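PDB 2IAY: hypothetical protein from Lactobacillus plantarum, which is of unknown function but probably plays a part in amino-acid metabolism. Local coordinates for residues Val8-Asp13 with Met72-Gly77; Lys15-Ser20 with Asp109-Asp114. One frame throughout, in Å; residues are numbered along the deposited sequence.

How the contacts relate
Two ways of joining distant parts of a chain appear side by side in this small protein. Contact 1 is the more buried: the loop Val8-Asp13 lies against strand 70-76, the edge of the four-stranded sheet, and the two meet through aliphatic side chains and two bridging waters. Contact 2 is partly buried and pairs backbones directly, strand 17-19 with strand 111-113 in the three-stranded sheet, with Thr112 and the C-terminal Asp114 exposed. Strand 7-8 links them, since Val8 N probably bonds to Tyr17 O at 2.8 Å. Helix 92-107 touches side chains of both contacts, and Tyr17 of contact 2 packs on Met72 of contact 1.

Contact 1: residues Val8-Asp13 with Met72-Gly77; sequences VKLDGD and MTTVTG
Leu10 and Met72, a selenomethionine here, carry the apolar half of this contact, their side chains crossing at about a right angle. The bent end of Met72 brings its CE to 4.0 Å from Leu10 CG, the turn at chi3 (67°) folding the methyl back toward the leucine. Leu10 CD2 reaches further along the strand and rests 3.9 Å from Thr73 CA, close to the backbone at the start of Thr74. Beside this pair, Val8 places CG1 anti to its own backbone N (chi1 172°), and this methyl lies 3.3 Å from Met72 O and also meets Met72 CB.

The polar half is built from water, because the two backbones stand too far apart to pair as neighbouring strands: Leu10 CA and Thr73 CA are 6.1 Å from each other. One water donates to both Asp11 O and Thr74 OG1, the latter at 2.8 Å. Another accepts from Asp11 N at 3.0 Å and from Thr74 N at 3.3 Å, so it joins the two main chains. Thr74 OG1 is also bonded to Ala83 O. The type II turn from Leu10 to Asp13, closed by Asp13 N to Leu10 O at 2.9 Å, shapes the loop that presents these groups, while Asp11 forms a salt bridge with Arg82 and Asp13 one with Arg99.

The contact thus fills the layer between sheet and helix: Leu10 and Thr74 touch Leu98 of helix 92-107, Met72 reaches Leu102 there, and on its own sheet Met72 lies against Leu59 and Met61 of strand 57-63.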
loop_
_atom_site.group_PDB
_atom_site.type_symbol
_atom_site.label_atom_id
_atom_site.label_comp_id
_atom_site.label_asym_id
_atom_site.label_seq_id
_atom_site.Cartn_x
_atom_site.Cartn_y
_atom_site.Cartn_z
ATOM N N VAL A 8 5.239 5.850 5.877
ATOM C CA VAL A 8 5.147 4.449 6.253
ATOM C C VAL A 8 6.351 3.727 5.712
ATOM O O VAL A 8 6.745 3.928 4.575
ATOM C CB VAL A 8 3.854 3.753 5.695
ATOM C CG1 VAL A 8 3.910 2.257 5.936
ATOM C CG2 VAL A 8 2.583 4.438 6.293
ATOM N N LYS A 9 6.925 2.873 6.545
ATOM C CA LYS A 9 7.957 1.960 6.120
ATOM C C LYS A 9 7.416 0.560 6.293
ATOM O O LYS A 9 7.117 0.159 7.414
ATOM C CB LYS A 9 9.228 2.130 6.958
ATOM C CG LYS A 9 10.318 1.193 6.533
ATOM C CD LYS A 9 11.544 1.360 7.392
ATOM C CE LYS A 9 12.228 2.641 7.014
ATOM N N LEU A 10 7.250 -0.179 5.201
ATOM C CA LEU A 10 6.794 -1.545 5.256
ATOM C C LEU A 10 7.753 -2.419 6.027
ATOM O O LEU A 10 8.960 -2.161 6.064
ATOM C CB LEU A 10 6.586 -2.127 3.847
ATOM C CG LEU A 10 5.542 -1.400 2.990
ATOM C CD1 LEU A 10 5.677 -1.915 1.564
ATOM C CD2 LEU A 10 4.132 -1.632 3.539
ATOM N N ASP A 11 7.196 -3.459 6.669
ATOM C CA ASP A 11 8.028 -4.334 7.452
ATOM C C ASP A 11 9.168 -4.861 6.593
ATOM O O ASP A 11 8.975 -5.430 5.504
ATOM C CB ASP A 11 7.196 -5.527 7.993
ATOM C CG ASP A 11 6.247 -5.161 9.080
ATOM O OD1 ASP A 11 6.283 -4.047 9.621
ATOM O OD2 ASP A 11 5.508 -6.062 9.522
ATOM N N GLY A 12 10.389 -4.676 7.089
ATOM C CA GLY A 12 11.539 -5.149 6.384
ATOM C C GLY A 12 12.092 -4.286 5.277
ATOM O O GLY A 12 13.147 -4.563 4.732
ATOM N N ASP A 13 11.358 -3.280 4.881
ATOM C CA ASP A 13 11.773 -2.503 3.735
ATOM C C ASP A 13 12.930 -1.569 4.085
ATOM O O ASP A 13 13.074 -1.143 5.229
ATOM C CB ASP A 13 10.535 -1.737 3.219
ATOM C CG ASP A 13 10.617 -1.344 1.743
ATOM O OD1 ASP A 13 11.725 -1.324 1.132
ATOM O OD2 ASP A 13 9.539 -0.961 1.175
HETATM N N MSE A 72 -0.353 1.810 5.459
HETATM C CA MSE A 72 -0.015 0.859 4.425
HETATM C C MSE A 72 0.695 -0.314 5.060
HETATM O O MSE A 72 1.563 -0.131 5.910
HETATM C CB MSE A 72 0.828 1.501 3.349
HETATM C CG MSE A 72 1.121 0.579 2.171
HETATM SE SE MSE A 72 2.061 1.520 0.732
HETATM C CE MSE A 72 3.681 1.834 1.679
ATOM N N THR A 73 0.307 -1.513 4.682
ATOM C CA THR A 73 0.829 -2.741 5.282
ATOM C C THR A 73 0.935 -3.866 4.262
ATOM O O THR A 73 0.226 -3.889 3.282
ATOM C CB THR A 73 -0.081 -3.227 6.442
ATOM O OG1 THR A 73 -1.430 -3.363 5.986
ATOM C CG2 THR A 73 -0.048 -2.247 7.644
ATOM N N THR A 74 1.821 -4.816 4.539
ATOM C CA THR A 74 1.862 -6.113 3.900
ATOM C C THR A 74 1.406 -7.140 4.897
ATOM O O THR A 74 1.909 -7.204 6.037
ATOM C CB THR A 74 3.257 -6.456 3.344
ATOM O OG1 THR A 74 4.262 -6.221 4.346
ATOM C CG2 THR A 74 3.596 -5.568 2.115
ATOM N N VAL A 75 0.516 -7.966 4.447
ATOM C CA VAL A 75 -0.040 -9.059 5.262
ATOM C C VAL A 75 0.078 -10.335 4.459
ATOM O O VAL A 75 0.388 -10.334 3.278
ATOM C CB VAL A 75 -1.498 -8.750 5.661
ATOM C CG1 VAL A 75 -1.576 -7.555 6.627
ATOM C CG2 VAL A 75 -2.361 -8.496 4.433
ATOM N N THR A 76 -0.125 -11.473 5.121
ATOM C CA THR A 76 -0.159 -12.728 4.388
ATOM C C THR A 76 -1.470 -12.828 3.588
ATOM O O THR A 76 -2.303 -11.929 3.619
ATOM C CB THR A 76 -0.023 -13.942 5.301
ATOM O OG1 THR A 76 -1.236 -14.072 6.021
ATOM C CG2 THR A 76 1.144 -13.810 6.258
ATOM N N GLY A 77 -1.641 -13.915 2.830
ATOM C CA GLY A 77 -2.829 -14.110 2.028
ATOM C C GLY A 77 -4.142 -14.172 2.782
ATOM O O GLY A 77 -5.193 -14.016 2.172
HETATM O O HOH W 1 6.969 -6.348 3.867
HETATM O O HOH W 2 4.217 -3.685 6.489
#

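Contact 2: residues Lys15-Ser20 with Asp109-Asp114; sequences KTYTLS and DILTTD
Thr16 O is gripped by two donors: the hydroxyl of Thr113, at 2.7 Å from OG1 and 41° out of the carbonyl plane, and a water at 2.8 Å. That water also donates to Asp114 OD1 and accepts from Thr18 OG1, so it ties the last residue of the chain to strand 17-19. In the conformer described here, one of two, Thr113 OG1 stands anti to its backbone N (chi1 -174°), a rotation that brings the hydroxyl across to the neighbouring strand.

Further along, Thr18 and Thr112 form an antiparallel hydrogen-bonded pair. Thr18 N meets Thr112 O at 2.8 Å in a nearly straight bond, and Thr112 N returns to Thr18 O at 2.9 Å. Their side chains share a face of the sheet, with Thr112 OG1 3.5 Å from Thr18 CB. On the face carrying Tyr17, Leu19 and Leu111, Leu111 CD1 comes within 4.0 Å of Tyr17 CD2, the two side chains at about a right angle.

Beyond the strand pair, Ser20 N bonds to Ile110 O, and Ser20 OG, also bonded to Thr22 OG1, donates at 2.7 Å to Asp109 OD1 from above the carboxylate plane. OD2 holds Thr22 OG1 and forms a salt bridge with Lys24. With an alanine at Asp109, Lys24 would probably lose this charged mate, and the Ser20 and Thr22 hydroxyls one partner each.

Strand 17-19 is the middle of the three-stranded antiparallel sheet, bonded also to strand 7-8. The face of Tyr17, Leu19 and Leu111, shared by the two strands, packs on helix 92-107, through Tyr17 on Leu102 and Leu111 on Phe105, and on strand 70-76, where Leu19 and Leu111 touch Phe70.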
loop_
_atom_site.group_PDB
_atom_site.type_symbol
_atom_site.label_atom_id
_atom_site.label_comp_id
_atom_site.label_asym_id
_atom_site.label_seq_id
_atom_site.Cartn_x
_atom_site.Cartn_y
_atom_site.Cartn_z
ATOM N N LYS A 15 13.072 1.271 2.095
ATOM C CA LYS A 15 12.480 2.520 1.627
ATOM C C LYS A 15 11.339 2.919 2.546
ATOM O O LYS A 15 10.650 2.065 3.044
ATOM C CB LYS A 15 11.848 2.316 0.215
ATOM C CG LYS A 15 12.869 2.009 -0.801
ATOM C CD LYS A 15 12.309 1.990 -2.175
ATOM C CE LYS A 15 13.406 1.382 -3.031
ATOM N NZ LYS A 15 13.384 1.693 -4.424
ATOM N N THR A 16 11.122 4.214 2.677
ATOM C CA THR A 16 9.964 4.794 3.345
ATOM C C THR A 16 9.122 5.499 2.275
ATOM O O THR A 16 9.682 6.195 1.413
ATOM C CB THR A 16 10.441 5.756 4.471
ATOM O OG1 THR A 16 11.048 4.990 5.513
ATOM C CG2 THR A 16 9.327 6.513 5.102
ATOM N N TYR A 17 7.804 5.365 2.364
ATOM C CA TYR A 17 6.903 6.044 1.448
ATOM C C TYR A 17 6.224 7.166 2.200
ATOM O O TYR A 17 5.841 7.020 3.361
ATOM C CB TYR A 17 5.861 5.052 0.876
ATOM C CG TYR A 17 6.486 4.098 -0.077
ATOM C CD1 TYR A 17 7.008 2.897 0.363
ATOM C CD2 TYR A 17 6.583 4.404 -1.423
ATOM C CE1 TYR A 17 7.612 2.025 -0.513
ATOM C CE2 TYR A 17 7.169 3.520 -2.292
ATOM C CZ TYR A 17 7.707 2.344 -1.820
ATOM O OH TYR A 17 8.320 1.461 -2.671
ATOM N N THR A 18 6.082 8.303 1.519
ATOM C CA THR A 18 5.432 9.482 2.050
ATOM C C THR A 18 4.203 9.814 1.249
ATOM O O THR A 18 4.207 9.795 0.029
ATOM C CB THR A 18 6.419 10.648 1.961
ATOM O OG1 THR A 18 7.561 10.340 2.760
ATOM C CG2 THR A 18 5.827 11.971 2.475
ATOM N N LEU A 19 3.128 10.165 1.928
ATOM C CA LEU A 19 1.904 10.595 1.260
ATOM C C LEU A 19 2.139 11.973 0.654
ATOM O O LEU A 19 2.604 12.857 1.316
ATOM C CB LEU A 19 0.758 10.620 2.266
ATOM C CG LEU A 19 -0.639 10.964 1.713
ATOM C CD1 LEU A 19 -1.163 9.879 0.777
ATOM C CD2 LEU A 19 -1.620 11.234 2.826
ATOM N N SER A 20 1.773 12.150 -0.597
ATOM C CA SER A 20 1.917 13.437 -1.222
ATOM C C SER A 20 1.060 14.464 -0.519
ATOM O O SER A 20 -0.124 14.242 -0.310
ATOM C CB SER A 20 1.532 13.417 -2.683
ATOM O OG SER A 20 1.500 14.757 -3.130
ATOM N N ASP A 109 1.403 11.141 -8.235
ATOM C CA ASP A 109 1.332 12.097 -7.120
ATOM C C ASP A 109 0.484 11.609 -5.961
ATOM O O ASP A 109 -0.238 12.387 -5.349
ATOM C CB ASP A 109 0.904 13.510 -7.590
ATOM C CG ASP A 109 0.991 14.592 -6.512
ATOM O OD1 ASP A 109 1.962 14.604 -5.746
ATOM O OD2 ASP A 109 0.092 15.468 -6.430
ATOM N N ILE A 110 0.621 10.322 -5.637
ATOM C CA ILE A 110 0.010 9.760 -4.442
ATOM C C ILE A 110 1.046 9.543 -3.353
ATOM O O ILE A 110 0.813 9.937 -2.198
ATOM C CB ILE A 110 -0.807 8.477 -4.752
ATOM C CG1 ILE A 110 -1.991 8.821 -5.716
ATOM C CG2 ILE A 110 -1.273 7.801 -3.464
ATOM C CD1 ILE A 110 -2.654 7.624 -6.350
ATOM N N LEU A 111 2.164 8.917 -3.718
ATOM C CA LEU A 111 3.279 8.648 -2.796
ATOM C C LEU A 111 4.570 9.201 -3.376
ATOM O O LEU A 111 4.713 9.268 -4.602
ATOM C CB LEU A 111 3.474 7.140 -2.582
ATOM C CG LEU A 111 2.315 6.377 -1.944
ATOM C CD1 LEU A 111 2.675 4.879 -1.867
ATOM C CD2 LEU A 111 1.977 6.944 -0.550
ATOM N N THR A 112 5.507 9.495 -2.493
ATOM C CA THR A 112 6.917 9.699 -2.863
ATOM C C THR A 112 7.786 8.803 -1.994
ATOM O O THR A 112 7.320 8.217 -1.031
ATOM C CB THR A 112 7.344 11.142 -2.725
ATOM O OG1 THR A 112 7.242 11.526 -1.352
ATOM C CG2 THR A 112 6.538 12.041 -3.627
ATOM N N THR A 113 9.046 8.666 -2.356
ATOM C CA THR A 113 10.012 8.026 -1.474
ATOM C C THR A 113 11.304 8.841 -1.507
ATOM O O THR A 113 11.446 9.785 -2.280
ATOM C CB THR A 113 10.176 6.505 -1.830
ATOM O OG1 THR A 113 11.005 5.832 -0.885
ATOM C CG2 THR A 113 10.739 6.299 -3.200
ATOM N N ASP A 114 12.248 8.513 -0.627
ATOM C CA ASP A 114 13.476 9.331 -0.559
ATOM C C ASP A 114 14.354 9.103 -1.793
ATOM O O ASP A 114 14.393 7.987 -2.339
ATOM C CB ASP A 114 14.264 9.016 0.692
ATOM C CG ASP A 114 13.529 9.362 1.965
ATOM O OD1 ASP A 114 12.471 10.068 1.965
ATOM O OD2 ASP A 114 14.060 8.980 3.028
ATOM O OXT ASP A 114 15.043 10.027 -2.281
HETATM O O HOH W 3 9.725 8.961 1.981
HETATM O O HOH W 4 12.857 6.156 1.287
#